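Long-range contacts in putative acetyltransferase (Streptococcus mutans, PDB 3LD2), which binds coenzyme A and, as a member of the GNAT family, probably transfers an acyl group from the cofactor to an acceptor: residues 111-116 and 145-150; 166-171 and 186-191; 79-84 and 95-100. One frame throughout, in Å; residues are numbered along the deposited sequence.

Contact 1 of 3, residues 111-116 and 145-150; sequences VTFGIA and VLIHVL. With COA (coenzyme A), chain E.
Val111 and Val145 pair where two parallel strands of the GNAT fold meet, the ends of a beta-alpha-beta unit whose crossover is helix 126-138. Leu146 N donates to Val111 O (3.1 Å), and the two valines lie side by side, their branched chains suiting a buried, extended backbone. Beyond this pair the strands splay at 43°, the V-shaped opening in which GNAT enzymes hold the cofactor.

Phe113 bridges the start of the split. Its CB packs against strand 92-100, and CG, held between the backbone N and carbonyl carbon (chi1 70°), turns the ring toward Val145 and Ile147. Farther out, CD2 approaches both residues. Phe113 CE2 is 3.6 Å from Val145 CG1, which comes in at the ring edge, while Ile147 CG2 stands over a face, 4.0 Å from the Phe113 ring centroid in a CH-pi contact. CZ reaches Ile147 CD1. The wide, flat ring thus spans the growing gap, and Phe134 meets it from the crossover helix.

Past Phe113, coenzyme A takes over: Ile115 CG2 touches its C2P at 3.8 Å. Thr112 bonds with its side chain, OG1 donating to Leu146 O at 2.9 Å in the carbonyl plane.

Contact 2 of 3, residues 166-171 and 186-191; sequences DLEARL and IYSYDL
Leu167 and Tyr187 meet methyl to ring: CD1 of Leu167 rests on one face of the Tyr187 ring, 3.5 Å above its plane and displaced toward the rim, in a CH-pi contact. While CD1 covers the face, the leucine CB comes near CE1, the two side chains crossing at an angle. These residues form a non-hydrogen-bonded pair of the antiparallel hairpin 166-177/180-190. Beside them Asp166 and Ser188 make a hydrogen-bonded pair, each backbone N donating to the other's O at 2.9 Å.

One step further the first strand swells into a classic beta bulge. Glu168 and Ala169 both face Ile186, whose O accepts from Glu168 N (2.8 Å) and Ala169 N (3.2 Å). Because of the extra residue, Glu168 and Ala169 in succession lie on the side of Ile186 and Ser188. The glutamate CG lies anti to the backbone N (chi1 -180°), and the outstretched chain carries Glu168 OE1 to Ser188 OG, which donates to it at 2.6 Å from the anti side of the carboxylate. A short serine suits the spot beneath this long arm. OE2 of Glu168 forms a salt bridge with Lys144, so both carboxylate oxygens are held.

On that face too, the small Ala169 admits the bulky beta-branched Ile186, their CB atoms 4.0 Å apart; Leu171 closes loosely over the isoleucine's far end, Leu171 CG to Ile186 CD1 at 4.3 Å.

Strand 166-177 is outermost in the chain's sheet, consistent with the exposure of most of its residues here. Strand 180-190 lies inside it, bonded on its other side to 144-150, where Tyr187 packs on Val149, itself in touch with helix 154-162.

Contact 3 of 3, residues 79-84 and 95-100; sequences SNTHFL and VLDYSS
Val95 opens the second strand of the hairpin 82-88/92-100 by laying CG2 near the edge of the Phe83 ring while its CA-H points at Leu84 O. Leu96 follows in a hydrogen-bonded pair: Leu84 N donates to Leu96 O at 2.6 Å, and Leu96 N returns a bond to Leu84 O at 2.8 Å. The two leucines share the face covered by helix 126-138, where bulky aliphatic chains belong.

Asp97 lies on the other face, beside Phe83. Its CB, not its carboxylate, sits over the ring, 4.0 Å from the Phe83 centroid; OD2 brushes Thr81 CG2.

At Tyr98, paired by two backbone bonds with His82, CG between the backbone N and carbonyl carbon (chi1 64°) turns the ring toward the histidine. His82 CB stands over its face, and the rings form an offset edge-to-face pair, planes 61° apart, the imidazole giving the edge; His82 CD2 reaches Tyr98 CE1 at 3.4 Å. Ser99 ends the contact, its CB 4.0 Å from Thr81 OG1.

The side chains of Asp97 and His82 thus meet the rings through carbon, so backbone bonds set the hairpin's register, and the Asp97 carboxylate can turn to Lys76 in a long, weak ion pair.

How the contacts relate
All three contacts belong to one mixed sheet, read across as contact 3, contact 1, contact 2. Contact 3 joins contact 1 through Thr112 N to Ser99 O (2.8 Å) and Gly114 N to Asp97 O (2.9 Å), both probable hydrogen bonds. On the far side, Ile147 O and Tyr187 N, 2.8 Å apart, probably bond contact 1 to contact 2. Contacts 2 and 3 do not touch; their centres are about 20 Å apart. Coenzyme A lies at the split in contact 1, against Ile115, a residue of its binding site. The hairpins lie farther off, the Asp97 side chain about 7 Å and that of Tyr187 about 10 Å from the cofactor, although the Leu96 side chain of contact 3 is about 4 Å from that of Ile115.

Contact 1 of 3, residues 111-116 and 145-150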
loop_
_atom_site.group_PDB
_atom_site.type_symbol
_atom_site.label_atom_id
_atom_site.label_comp_id
_atom_site.label_asym_id
_atom_site.label_seq_id
_atom_site.Cartn_x
_atom_site.Cartn_y
_atom_site.Cartn_z
ATOM N N VAL A 111 -2.700 5.756 10.882
ATOM C CA VAL A 111 -2.320 4.510 10.205
ATOM C C VAL A 111 -1.766 4.770 8.782
ATOM O O VAL A 111 -2.156 5.743 8.121
ATOM C CB VAL A 111 -3.472 3.459 10.236
ATOM C CG1 VAL A 111 -4.651 3.892 9.381
ATOM C CG2 VAL A 111 -2.970 2.094 9.818
ATOM N N THR A 112 -0.817 3.947 8.339
ATOM C CA THR A 112 -0.364 3.971 6.928
ATOM C C THR A 112 -0.490 2.571 6.233
ATOM O O THR A 112 -0.744 1.565 6.903
ATOM C CB THR A 112 1.078 4.575 6.797
ATOM O OG1 THR A 112 1.402 4.840 5.413
ATOM C CG2 THR A 112 2.110 3.655 7.394
ATOM N N PHE A 113 -0.338 2.511 4.904
ATOM C CA PHE A 113 -0.481 1.243 4.163
ATOM C C PHE A 113 0.154 1.262 2.787
ATOM O O PHE A 113 0.299 2.310 2.180
ATOM C CB PHE A 113 -1.956 0.849 4.004
ATOM C CG PHE A 113 -2.718 1.733 3.063
ATOM C CD1 PHE A 113 -2.875 1.380 1.731
ATOM C CD2 PHE A 113 -3.267 2.926 3.504
ATOM C CE1 PHE A 113 -3.578 2.198 0.849
ATOM C CE2 PHE A 113 -3.966 3.756 2.641
ATOM C CZ PHE A 113 -4.124 3.392 1.306
ATOM N N GLY A 114 0.538 0.087 2.300
ATOM C CA GLY A 114 0.939 -0.087 0.912
ATOM C C GLY A 114 -0.076 -0.997 0.233
ATOM O O GLY A 114 -0.867 -1.659 0.909
ATOM N N ILE A 115 -0.069 -1.019 -1.094
ATOM C CA ILE A 115 -0.954 -1.891 -1.850
ATOM C C ILE A 115 -0.370 -2.206 -3.232
ATOM O O ILE A 115 0.268 -1.382 -3.860
ATOM C CB ILE A 115 -2.364 -1.293 -1.993
ATOM C CG1 ILE A 115 -3.328 -2.329 -2.594
ATOM C CG2 ILE A 115 -2.307 -0.042 -2.830
ATOM C CD1 ILE A 115 -4.742 -1.839 -2.721
ATOM N N ALA A 116 -0.556 -3.438 -3.676
ATOM C CA ALA A 116 -0.048 -3.848 -4.969
ATOM C C ALA A 116 -1.041 -4.813 -5.593
ATOM O O ALA A 116 -1.421 -5.815 -4.988
ATOM C CB ALA A 116 1.353 -4.472 -4.839
ATOM N N VAL A 145 -5.629 8.364 8.178
ATOM C CA VAL A 145 -4.753 7.632 7.280
ATOM C C VAL A 145 -3.865 8.623 6.549
ATOM O O VAL A 145 -4.317 9.662 6.093
ATOM C CB VAL A 145 -5.526 6.879 6.184
ATOM C CG1 VAL A 145 -4.582 5.967 5.430
ATOM C CG2 VAL A 145 -6.672 6.121 6.767
ATOM N N LEU A 146 -2.609 8.265 6.396
ATOM C CA LEU A 146 -1.708 9.087 5.647
ATOM C C LEU A 146 -0.721 8.246 4.802
ATOM O O LEU A 146 -0.094 7.308 5.310
ATOM C CB LEU A 146 -1.002 10.041 6.610
ATOM C CG LEU A 146 -0.173 11.156 6.003
ATOM C CD1 LEU A 146 -0.288 12.412 6.809
ATOM C CD2 LEU A 146 1.266 10.690 5.943
ATOM N N ILE A 147 -0.601 8.599 3.516
ATOM C CA ILE A 147 0.331 7.932 2.598
ATOM C C ILE A 147 1.147 8.889 1.732
ATOM O O ILE A 147 0.762 10.037 1.492
ATOM C CB ILE A 147 -0.397 6.979 1.643
ATOM C CG1 ILE A 147 -1.527 7.728 0.940
ATOM C CG2 ILE A 147 -0.919 5.739 2.403
ATOM C CD1 ILE A 147 -2.397 6.853 0.077
ATOM N N HIS A 148 2.276 8.384 1.261
ATOM C CA HIS A 148 3.161 9.096 0.354
ATOM C C HIS A 148 3.052 8.484 -1.038
ATOM O O HIS A 148 3.188 7.270 -1.185
ATOM C CB HIS A 148 4.595 8.942 0.821
ATOM C CG HIS A 148 4.907 9.706 2.065
ATOM N ND1 HIS A 148 5.667 10.854 2.059
ATOM C CD2 HIS A 148 4.562 9.489 3.356
ATOM C CE1 HIS A 148 5.784 11.306 3.294
ATOM N NE2 HIS A 148 5.123 10.496 4.101
ATOM N N VAL A 149 2.806 9.311 -2.053
ATOM C CA VAL A 149 2.684 8.838 -3.428
ATOM C C VAL A 149 3.657 9.629 -4.309
ATOM O O VAL A 149 3.622 10.857 -4.327
ATOM C CB VAL A 149 1.232 9.006 -3.949
ATOM C CG1 VAL A 149 1.026 8.250 -5.258
ATOM C CG2 VAL A 149 0.217 8.532 -2.926
ATOM N N LEU A 150 4.550 8.935 -5.009
ATOM C CA LEU A 150 5.387 9.560 -6.034
ATOM C C LEU A 150 4.498 10.201 -7.086
ATOM O O LEU A 150 3.512 9.591 -7.488
ATOM C CB LEU A 150 6.242 8.523 -6.730
ATOM C CG LEU A 150 7.410 7.978 -5.935
ATOM C CD1 LEU A 150 8.363 7.259 -6.890
ATOM C CD2 LEU A 150 8.112 9.120 -5.189
HETATM N N1A COA E . -5.836 4.966 -15.360
HETATM C C2A COA E . -6.937 5.865 -14.940
HETATM N N3A COA E . -7.639 5.600 -13.636
HETATM C C4A COA E . -7.219 4.483 -12.805
HETATM C C5A COA E . -6.113 3.608 -13.220
HETATM C C6A COA E . -5.413 3.844 -14.520
HETATM N N6A COA E . -4.331 2.944 -14.884
HETATM N N7A COA E . -5.882 2.563 -12.209
HETATM C C8A COA E . -6.844 2.813 -11.162
HETATM N N9A COA E . -7.601 4.048 -11.490
HETATM C C1B COA E . -8.764 4.226 -10.790
HETATM C C2B COA E . -10.144 4.501 -11.357
HETATM O O2B COA E . -10.442 5.427 -12.358
HETATM C C3B COA E . -11.118 3.768 -10.544
HETATM O O3B COA E . -12.468 3.654 -10.868
HETATM P P3B COA E . -12.854 2.739 -12.223
HETATM O O7A COA E . -14.448 2.361 -12.030
HETATM O O8A COA E . -12.667 3.602 -13.630
HETATM O O9A COA E . -12.017 1.559 -12.344
HETATM C C4B COA E . -10.327 3.002 -9.503
HETATM O O4B COA E . -8.890 3.258 -9.705
HETATM C C5B COA E . -10.700 1.882 -8.594
HETATM O O5B COA E . -10.088 0.941 -9.457
HETATM P P1A COA E . -9.409 -0.493 -9.030
HETATM O O1A COA E . -9.760 -1.603 -10.204
HETATM O O2A COA E . -9.955 -0.881 -7.736
HETATM O O3A COA E . -7.784 -0.323 -8.917
HETATM P P2A COA E . -6.709 -1.541 -9.128
HETATM O O4A COA E . -6.393 -1.714 -10.738
HETATM O O5A COA E . -7.194 -2.801 -8.580
HETATM O O6A COA E . -5.298 -1.098 -8.414
HETATM C CBP COA E . -3.492 0.255 -7.907
HETATM C CCP COA E . -4.981 0.263 -8.289
HETATM C CDP COA E . -3.361 -0.523 -6.570
HETATM C CEP COA E . -2.935 1.700 -7.801
HETATM C CAP COA E . -2.719 -0.542 -8.994
HETATM O OAP COA E . -2.530 0.180 -10.180
HETATM C C9P COA E . -1.327 -0.877 -8.477
HETATM O O9P COA E . -1.074 -2.017 -8.261
HETATM N N8P COA E . -0.211 -0.053 -8.913
HETATM C C7P COA E . 1.061 -0.745 -8.892
HETATM C C6P COA E . 2.061 -0.061 -7.955
HETATM C C5P COA E . 1.345 0.653 -6.804
HETATM O O5P COA E . 0.914 0.013 -5.907
HETATM N N4P COA E . 1.275 2.100 -6.746
HETATM C C3P COA E . 1.179 2.809 -5.453
HETATM C C2P COA E . 0.546 2.005 -4.313
HETATM S S1P COA E . 1.786 1.838 -2.981
#

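Contact 2 of 3, residues 166-171 and 186-191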
loop_
_atom_site.group_PDB
_atom_site.type_symbol
_atom_site.label_atom_id
_atom_site.label_comp_id
_atom_site.label_asym_id
_atom_site.label_seq_id
_atom_site.Cartn_x
_atom_site.Cartn_y
_atom_site.Cartn_z
ATOM N N ASP A 166 -7.702 12.775 0.319
ATOM C CA ASP A 166 -7.408 14.190 0.124
ATOM C C ASP A 166 -5.928 14.401 -0.137
ATOM O O ASP A 166 -5.088 13.808 0.543
ATOM C CB ASP A 166 -7.793 14.976 1.379
ATOM C CG ASP A 166 -9.285 14.944 1.653
ATOM O OD1 ASP A 166 -10.063 15.374 0.776
ATOM O OD2 ASP A 166 -9.683 14.481 2.747
ATOM N N LEU A 167 -5.600 15.259 -1.097
ATOM C CA LEU A 167 -4.218 15.651 -1.293
ATOM C C LEU A 167 -3.823 16.669 -0.222
ATOM O O LEU A 167 -4.265 17.814 -0.255
ATOM C CB LEU A 167 -4.010 16.245 -2.676
ATOM C CG LEU A 167 -2.558 16.654 -2.909
ATOM C CD1 LEU A 167 -1.696 15.415 -2.913
ATOM C CD2 LEU A 167 -2.402 17.495 -4.221
ATOM N N GLU A 168 -2.994 16.255 0.733
ATOM C CA GLU A 168 -2.770 17.096 1.905
ATOM C C GLU A 168 -1.531 17.945 1.719
ATOM O O GLU A 168 -1.493 19.096 2.115
ATOM C CB GLU A 168 -2.701 16.272 3.205
ATOM C CG GLU A 168 -2.472 17.129 4.446
ATOM C CD GLU A 168 -2.865 16.450 5.756
ATOM O OE1 GLU A 168 -3.842 15.677 5.770
ATOM O OE2 GLU A 168 -2.202 16.709 6.785
ATOM N N ALA A 169 -0.524 17.386 1.073
ATOM C CA ALA A 169 0.708 18.127 0.894
ATOM C C ALA A 169 1.438 17.693 -0.349
ATOM O O ALA A 169 1.204 16.621 -0.897
ATOM C CB ALA A 169 1.611 17.953 2.104
ATOM N N ARG A 170 2.364 18.538 -0.767
ATOM C CA ARG A 170 3.205 18.218 -1.890
ATOM C C ARG A 170 4.622 18.629 -1.541
ATOM O O ARG A 170 4.861 19.775 -1.235
ATOM C CB ARG A 170 2.704 18.948 -3.120
ATOM C CG ARG A 170 3.683 18.926 -4.252
ATOM C CD ARG A 170 3.119 19.524 -5.523
ATOM N NE ARG A 170 4.243 19.795 -6.411
ATOM C CZ ARG A 170 4.583 21.001 -6.850
ATOM N NH1 ARG A 170 3.854 22.066 -6.516
ATOM N NH2 ARG A 170 5.640 21.131 -7.637
ATOM N N LEU A 171 5.545 17.670 -1.528
ATOM C CA LEU A 171 6.955 17.956 -1.309
ATOM C C LEU A 171 7.655 17.964 -2.655
ATOM O O LEU A 171 7.698 16.974 -3.380
ATOM C CB LEU A 171 7.606 16.928 -0.397
ATOM C CG LEU A 171 6.962 16.757 0.978
ATOM C CD1 LEU A 171 7.810 15.840 1.860
ATOM C CD2 LEU A 171 6.764 18.121 1.631
ATOM N N ILE A 186 1.399 13.732 -0.631
ATOM C CA ILE A 186 1.006 13.152 0.631
ATOM C C ILE A 186 -0.488 13.174 0.681
ATOM O O ILE A 186 -1.079 14.254 0.675
ATOM C CB ILE A 186 1.602 13.939 1.803
ATOM C CG1 ILE A 186 3.119 13.821 1.742
ATOM C CG2 ILE A 186 1.073 13.405 3.146
ATOM C CD1 ILE A 186 3.821 14.444 2.894
ATOM N N TYR A 187 -1.081 11.980 0.700
ATOM C CA TYR A 187 -2.531 11.822 0.720
ATOM C C TYR A 187 -3.045 11.388 2.082
ATOM O O TYR A 187 -2.414 10.601 2.787
ATOM C CB TYR A 187 -2.982 10.820 -0.348
ATOM C CG TYR A 187 -3.047 11.403 -1.740
ATOM C CD1 TYR A 187 -4.229 11.931 -2.242
ATOM C CD2 TYR A 187 -1.918 11.445 -2.549
ATOM C CE1 TYR A 187 -4.285 12.478 -3.501
ATOM C CE2 TYR A 187 -1.966 11.987 -3.826
ATOM C CZ TYR A 187 -3.141 12.503 -4.288
ATOM O OH TYR A 187 -3.188 13.024 -5.554
ATOM N N SER A 188 -4.204 11.881 2.472
ATOM C CA SER A 188 -4.700 11.498 3.774
ATOM C C SER A 188 -6.156 11.124 3.695
ATOM O O SER A 188 -6.802 11.316 2.668
ATOM C CB SER A 188 -4.418 12.584 4.832
ATOM O OG SER A 188 -5.100 13.779 4.533
ATOM N N TYR A 189 -6.664 10.549 4.778
ATOM C CA TYR A 189 -8.053 10.137 4.826
ATOM C C TYR A 189 -8.562 10.345 6.230
ATOM O O TYR A 189 -7.931 9.905 7.193
ATOM C CB TYR A 189 -8.182 8.659 4.431
ATOM C CG TYR A 189 -9.590 8.226 4.077
ATOM C CD1 TYR A 189 -9.946 7.947 2.760
ATOM C CD2 TYR A 189 -10.555 8.087 5.057
ATOM C CE1 TYR A 189 -11.226 7.554 2.431
ATOM C CE2 TYR A 189 -11.838 7.693 4.741
ATOM C CZ TYR A 189 -12.168 7.421 3.435
ATOM O OH TYR A 189 -13.453 7.028 3.141
ATOM N N ASP A 190 -9.710 11.001 6.350
ATOM C CA ASP A 190 -10.280 11.333 7.650
ATOM C C ASP A 190 -11.079 10.151 8.199
ATOM O O ASP A 190 -12.169 9.855 7.721
ATOM C CB ASP A 190 -11.161 12.588 7.529
ATOM C CG ASP A 190 -11.328 13.339 8.863
ATOM O OD1 ASP A 190 -11.124 14.582 8.901
ATOM O OD2 ASP A 190 -11.665 12.685 9.875
ATOM N N LEU A 191 -10.517 9.449 9.175
ATOM C CA LEU A 191 -11.275 8.421 9.868
ATOM C C LEU A 191 -12.240 9.093 10.841
ATOM O O LEU A 191 -13.274 8.532 11.179
ATOM C CB LEU A 191 -10.367 7.440 10.606
ATOM C CG LEU A 191 -9.812 6.256 9.823
ATOM C CD1 LEU A 191 -10.616 5.981 8.539
ATOM C CD2 LEU A 191 -8.369 6.500 9.520
#

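Contact 3 of 3, residues 79-84 and 95-100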
loop_
_atom_site.group_PDB
_atom_site.type_symbol
_atom_site.label_atom_id
_atom_site.label_comp_id
_atom_site.label_asym_id
_atom_site.label_seq_id
_atom_site.Cartn_x
_atom_site.Cartn_y
_atom_site.Cartn_z
ATOM N N SER A 79 6.314 -7.990 13.426
ATOM C CA SER A 79 6.351 -6.734 14.162
ATOM C C SER A 79 5.082 -5.927 13.984
ATOM O O SER A 79 5.094 -4.713 14.034
ATOM C CB SER A 79 7.592 -5.911 13.808
ATOM O OG SER A 79 7.835 -5.940 12.412
ATOM N N ASN A 80 3.986 -6.619 13.740
ATOM C CA ASN A 80 2.666 -6.017 13.872
ATOM C C ASN A 80 2.068 -5.361 12.638
ATOM O O ASN A 80 0.933 -4.882 12.675
ATOM C CB ASN A 80 2.601 -5.133 15.134
ATOM C CG ASN A 80 2.812 -5.970 16.427
ATOM O OD1 ASN A 80 2.111 -6.961 16.650
ATOM N ND2 ASN A 80 3.805 -5.605 17.235
ATOM N N THR A 81 2.803 -5.386 11.532
ATOM C CA THR A 81 2.212 -5.005 10.257
ATOM C C THR A 81 1.190 -6.072 9.868
ATOM O O THR A 81 1.477 -7.255 9.945
ATOM C CB THR A 81 3.278 -4.907 9.175
ATOM O OG1 THR A 81 4.352 -4.089 9.648
ATOM C CG2 THR A 81 2.686 -4.299 7.908
ATOM N N HIS A 82 -0.001 -5.662 9.464
ATOM C CA HIS A 82 -1.013 -6.622 9.049
ATOM C C HIS A 82 -1.171 -6.646 7.520
ATOM O O HIS A 82 -0.920 -5.646 6.857
ATOM C CB HIS A 82 -2.332 -6.302 9.726
ATOM C CG HIS A 82 -2.183 -5.899 11.162
ATOM N ND1 HIS A 82 -1.707 -6.756 12.133
ATOM C CD2 HIS A 82 -2.448 -4.728 11.792
ATOM C CE1 HIS A 82 -1.682 -6.130 13.298
ATOM N NE2 HIS A 82 -2.124 -4.898 13.118
ATOM N N PHE A 83 -1.558 -7.800 6.970
ATOM C CA PHE A 83 -1.668 -7.992 5.520
ATOM C C PHE A 83 -3.044 -8.504 5.089
ATOM O O PHE A 83 -3.518 -9.548 5.550
ATOM C CB PHE A 83 -0.618 -8.984 5.020
ATOM C CG PHE A 83 0.806 -8.593 5.302
ATOM C CD1 PHE A 83 1.666 -8.266 4.257
ATOM C CD2 PHE A 83 1.299 -8.581 6.593
ATOM C CE1 PHE A 83 2.990 -7.927 4.491
ATOM C CE2 PHE A 83 2.624 -8.238 6.847
ATOM C CZ PHE A 83 3.477 -7.911 5.778
ATOM N N LEU A 84 -3.691 -7.773 4.192
ATOM C CA LEU A 84 -4.870 -8.277 3.502
ATOM C C LEU A 84 -4.429 -8.770 2.132
ATOM O O LEU A 84 -3.595 -8.136 1.455
ATOM C CB LEU A 84 -5.923 -7.191 3.356
ATOM C CG LEU A 84 -6.412 -6.626 4.691
ATOM C CD1 LEU A 84 -7.374 -5.479 4.459
ATOM C CD2 LEU A 84 -7.075 -7.713 5.524
ATOM N N VAL A 95 -2.369 -7.406 -2.762
ATOM C CA VAL A 95 -1.954 -7.378 -1.365
ATOM C C VAL A 95 -1.931 -5.960 -0.778
ATOM O O VAL A 95 -1.518 -5.001 -1.438
ATOM C CB VAL A 95 -0.590 -8.071 -1.159
ATOM C CG1 VAL A 95 0.488 -7.410 -2.017
ATOM C CG2 VAL A 95 -0.217 -8.069 0.324
ATOM N N LEU A 96 -2.400 -5.836 0.462
ATOM C CA LEU A 96 -2.384 -4.574 1.169
ATOM C C LEU A 96 -1.859 -4.813 2.582
ATOM O O LEU A 96 -2.432 -5.609 3.339
ATOM C CB LEU A 96 -3.779 -3.940 1.207
ATOM C CG LEU A 96 -3.847 -2.552 1.897
ATOM C CD1 LEU A 96 -5.022 -1.689 1.443
ATOM C CD2 LEU A 96 -3.845 -2.650 3.436
ATOM N N ASP A 97 -0.760 -4.146 2.929
ATOM C CA ASP A 97 -0.243 -4.188 4.296
ATOM C C ASP A 97 -0.416 -2.826 4.953
ATOM O O ASP A 97 -0.320 -1.793 4.290
ATOM C CB ASP A 97 1.224 -4.572 4.317
ATOM C CG ASP A 97 2.114 -3.474 3.787
ATOM O OD1 ASP A 97 1.984 -3.149 2.595
ATOM O OD2 ASP A 97 2.948 -2.937 4.549
ATOM N N TYR A 98 -0.694 -2.823 6.251
ATOM C CA TYR A 98 -0.866 -1.570 6.983
ATOM C C TYR A 98 -0.272 -1.628 8.364
ATOM O O TYR A 98 -0.060 -2.694 8.925
ATOM C CB TYR A 98 -2.334 -1.137 7.046
ATOM C CG TYR A 98 -3.263 -2.052 7.798
ATOM C CD1 TYR A 98 -3.500 -1.859 9.153
ATOM C CD2 TYR A 98 -3.930 -3.092 7.152
ATOM C CE1 TYR A 98 -4.367 -2.680 9.861
ATOM C CE2 TYR A 98 -4.800 -3.930 7.843
ATOM C CZ TYR A 98 -5.011 -3.726 9.209
ATOM O OH TYR A 98 -5.874 -4.538 9.935
ATOM N N SER A 99 -0.001 -0.463 8.909
ATOM C CA SER A 99 0.642 -0.378 10.205
ATOM C C SER A 99 0.569 1.060 10.721
ATOM O O SER A 99 0.340 1.995 9.937
ATOM C CB SER A 99 2.096 -0.777 10.053
ATOM O OG SER A 99 2.788 0.294 9.436
ATOM N N SER A 100 0.759 1.229 12.035
ATOM C CA SER A 100 0.925 2.554 12.653
ATOM C C SER A 100 2.025 3.405 12.004
ATOM O O SER A 100 3.137 2.936 11.780
ATOM C CB SER A 100 1.259 2.392 14.135
ATOM O OG SER A 100 0.066 2.328 14.895
#